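Local atomic coordinates of probable cobalt-precorrin-6B C(15)-methyltransferase (decarboxylating) (Methanothermobacter thermautotrophicus, PDB entry 1L3C), a protein that probably methylates C-15 of cobalt-precorrin-6B with S-adenosyl-L-methionine and then decarboxylates C-12, giving cobalt-precorrin-7 in anaerobic adenosylcobalamin biosynthesis. Residues I161-A166 and V174-V179. Residues are numbered along the deposited sequence; the frame is centred on the assembly and turned at random.
Sequences IARGRA and VSRNPV
Arg163 and Val174 face each other as an antiparallel hydrogen-bonded pair: Val174 N reaches Arg163 O at 2.8 Å, almost straight at 177°, and Arg163 N returns a bond to Val174 O. One step on, Ala162 and Ser175 form the non-hydrogen-bonded pair, where Ala162 CA comes within 3.2 Å of Val174 O in a CA-H...O contact. Arg176 N bonds to Ile161 O at 3.0 Å. Past it the direct pairing is interrupted, a water that accepts from Ile161 N lying near Asn177 O, before Val179 bonds to Leu159.

Two guanidinium groups meet on the Val174 side of the sheet. Arg163 runs extended from CG to NE, whereas Arg176 bends at chi2 (-66°), which brings its NE over one face of the Arg163 group, 3.2 Å above the plane and toward the rim. The planes lie 44° apart, and Arg163 NH1 approaches Arg176 NH2 to 2.9 Å, two donors with no bond between them. Salt bridges from Arg163 NH2 to Glu20 and Asp4 probably offset the like charges. An alanine in place of Arg176 would probably leave that face of the Arg163 guanidinium without its cover and Ile161 O without the CG methylene beside it. Further out, Val174 CG2 sits over the centre of the Arg165 guanidinium, 3.8 Å from Arg165 CZ.

The contact belongs to the hairpin of strands 154-166 and 171-184, at one edge of the methyltransferase sheet within this chain. Ile161 packs on helix 19-29; the sheet runs on as residues 161-163 pair antiparallel with a strand of the third subunit, and Ser175 bonds to Asn177 of the second subunit.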
ATOM      1  N   ILE A 161      -3.457   0.894   5.065  1.00 23.80           N
ATOM      2  CA  ILE A 161      -3.674   2.181   5.704  1.00 25.18           C
ATOM      3  C   ILE A 161      -2.430   2.696   6.412  1.00 26.42           C
ATOM      4  O   ILE A 161      -1.698   1.926   7.035  1.00 28.58           O
ATOM      5  CB  ILE A 161      -4.769   2.061   6.770  1.00 22.90           C
ATOM      6  CG1 ILE A 161      -5.997   1.381   6.174  1.00 28.27           C
ATOM      7  CG2 ILE A 161      -5.109   3.418   7.330  1.00 24.98           C
ATOM      8  CD1 ILE A 161      -6.762   0.569   7.197  1.00 28.28           C
ATOM      9  N   ALA A 162      -2.190   3.996   6.298  1.00 19.92           N
ATOM     10  CA  ALA A 162      -1.077   4.625   6.971  1.00 18.80           C
ATOM     11  C   ALA A 162      -1.688   5.878   7.601  1.00 23.78           C
ATOM     12  O   ALA A 162      -2.512   6.558   6.980  1.00 21.71           O
ATOM     13  CB  ALA A 162       0.017   4.997   6.000  1.00 16.91           C
ATOM     14  N   ARG A 163      -1.342   6.122   8.862  1.00 25.42           N
ATOM     15  CA  ARG A 163      -1.836   7.263   9.614  1.00 21.65           C
ATOM     16  C   ARG A 163      -0.617   8.085   9.988  1.00 21.55           C
ATOM     17  O   ARG A 163       0.453   7.545  10.197  1.00 24.78           O
ATOM     18  CB  ARG A 163      -2.562   6.805  10.895  1.00 19.55           C
ATOM     19  CG  ARG A 163      -3.778   5.904  10.683  1.00 21.79           C
ATOM     20  CD  ARG A 163      -4.379   5.523  12.010  1.00 29.89           C
ATOM     21  NE  ARG A 163      -5.433   4.524  11.878  1.00 42.93           N
ATOM     22  CZ  ARG A 163      -5.696   3.579  12.784  1.00 48.58           C
ATOM     23  NH1 ARG A 163      -4.988   3.484  13.908  1.00 46.39           N
ATOM     24  NH2 ARG A 163      -6.681   2.723  12.565  1.00 49.20           N
ATOM     25  N   GLY A 164      -0.754   9.395  10.034  1.00 20.98           N
ATOM     26  CA  GLY A 164       0.382  10.208  10.405  1.00 25.17           C
ATOM     27  C   GLY A 164       0.537  10.286  11.919  1.00 26.61           C
ATOM     28  O   GLY A 164      -0.455  10.311  12.637  1.00 28.94           O
ATOM     29  N   ARG A 165       1.768  10.228  12.409  1.00 27.73           N
ATOM     30  CA  ARG A 165       2.034  10.347  13.840  1.00 29.91           C
ATOM     31  C   ARG A 165       2.844  11.629  13.986  1.00 32.03           C
ATOM     32  O   ARG A 165       3.869  11.817  13.339  1.00 30.40           O
ATOM     33  CB  ARG A 165       2.835   9.172  14.395  1.00 29.40           C
ATOM     34  CG  ARG A 165       3.159   9.346  15.876  1.00 37.94           C
ATOM     35  CD  ARG A 165       4.088   8.292  16.388  1.00 49.52           C
ATOM     36  NE  ARG A 165       3.481   6.968  16.406  1.00 65.79           N
ATOM     37  CZ  ARG A 165       4.152   5.826  16.243  1.00 72.85           C
ATOM     38  NH1 ARG A 165       5.466   5.818  16.037  1.00 73.69           N
ATOM     39  NH2 ARG A 165       3.516   4.674  16.365  1.00 72.44           N
ATOM     40  N   ALA A 166       2.312  12.567  14.755  1.00 37.29           N
ATOM     41  CA  ALA A 166       2.986  13.834  14.990  1.00 37.52           C
ATOM     42  C   ALA A 166       4.215  13.651  15.875  1.00 39.09           C
ATOM     43  O   ALA A 166       4.122  13.186  17.008  1.00 42.24           O
ATOM     44  CB  ALA A 166       2.028  14.797  15.624  1.00 29.39           C
ATOM     45  N   VAL A 174       2.724   5.960   9.676  1.00 21.58           N
ATOM     46  CA  VAL A 174       2.806   4.652  10.321  1.00 20.13           C
ATOM     47  C   VAL A 174       1.779   3.710   9.723  1.00 17.66           C
ATOM     48  O   VAL A 174       0.598   4.023   9.689  1.00 19.29           O
ATOM     49  CB  VAL A 174       2.596   4.770  11.846  1.00 22.09           C
ATOM     50  CG1 VAL A 174       2.645   3.379  12.506  1.00 15.86           C
ATOM     51  CG2 VAL A 174       3.672   5.681  12.428  1.00 13.58           C
ATOM     52  N   SER A 175       2.249   2.553   9.270  1.00 20.00           N
ATOM     53  CA  SER A 175       1.417   1.548   8.657  1.00 20.99           C
ATOM     54  C   SER A 175       0.685   0.616   9.571  1.00 23.06           C
ATOM     55  O   SER A 175       1.116   0.342  10.682  1.00 32.27           O
ATOM     56  CB  SER A 175       2.253   0.714   7.705  1.00 21.13           C
ATOM     57  OG  SER A 175       2.504   1.459   6.532  1.00 34.02           O
ATOM     58  N   ARG A 176      -0.430   0.131   9.063  1.00 25.46           N
ATOM     59  CA  ARG A 176      -1.275  -0.844   9.717  1.00 31.20           C
ATOM     60  C   ARG A 176      -1.070  -2.097   8.868  1.00 30.30           C
ATOM     61  O   ARG A 176      -0.770  -1.978   7.677  1.00 35.87           O
ATOM     62  CB  ARG A 176      -2.729  -0.391   9.603  1.00 35.33           C
ATOM     63  CG  ARG A 176      -3.037   0.810  10.433  1.00 43.60           C
ATOM     64  CD  ARG A 176      -2.889   0.398  11.850  1.00 60.15           C
ATOM     65  NE  ARG A 176      -2.727   1.540  12.721  1.00 77.61           N
ATOM     66  CZ  ARG A 176      -2.478   1.452  14.018  1.00 86.25           C
ATOM     67  NH1 ARG A 176      -2.361   0.265  14.599  1.00 84.13           N
ATOM     68  NH2 ARG A 176      -2.342   2.564  14.727  1.00 93.39           N
ATOM     69  N   ASN A 177      -1.183  -3.285   9.448  1.00 25.75           N
ATOM     70  CA  ASN A 177      -1.022  -4.488   8.633  1.00 25.71           C
ATOM     71  C   ASN A 177      -2.158  -4.547   7.633  1.00 24.47           C
ATOM     72  O   ASN A 177      -3.263  -4.105   7.937  1.00 26.02           O
ATOM     73  CB  ASN A 177      -1.024  -5.732   9.495  1.00 19.89           C
ATOM     74  CG  ASN A 177       0.178  -5.802  10.387  1.00 22.95           C
ATOM     75  OD1 ASN A 177       1.191  -5.138  10.145  1.00 19.01           O
ATOM     76  ND2 ASN A 177       0.080  -6.596  11.436  1.00 24.83           N
ATOM     77  N   PRO A 178      -1.895  -5.043   6.419  1.00 22.49           N
ATOM     78  CA  PRO A 178      -2.937  -5.137   5.394  1.00 23.15           C
ATOM     79  C   PRO A 178      -4.125  -5.988   5.883  1.00 26.27           C
ATOM     80  O   PRO A 178      -3.937  -6.989   6.578  1.00 32.54           O
ATOM     81  CB  PRO A 178      -2.223  -5.859   4.247  1.00 20.39           C
ATOM     82  CG  PRO A 178      -0.773  -5.671   4.533  1.00 21.43           C
ATOM     83  CD  PRO A 178      -0.660  -5.719   5.992  1.00 19.63           C
ATOM     84  N   VAL A 179      -5.342  -5.577   5.556  1.00 27.78           N
ATOM     85  CA  VAL A 179      -6.536  -6.350   5.911  1.00 25.06           C
ATOM     86  C   VAL A 179      -7.364  -6.517   4.628  1.00 24.31           C
ATOM     87  O   VAL A 179      -7.525  -5.571   3.855  1.00 27.62           O
ATOM     88  CB  VAL A 179      -7.406  -5.632   6.955  1.00 24.68           C
ATOM     89  CG1 VAL A 179      -8.569  -6.514   7.360  1.00 21.71           C
ATOM     90  CG2 VAL A 179      -6.590  -5.297   8.178  1.00 28.63           C
TER
HETATM   91  O   HOH W   1      -3.839  -1.563   6.239  1.00 30.98           O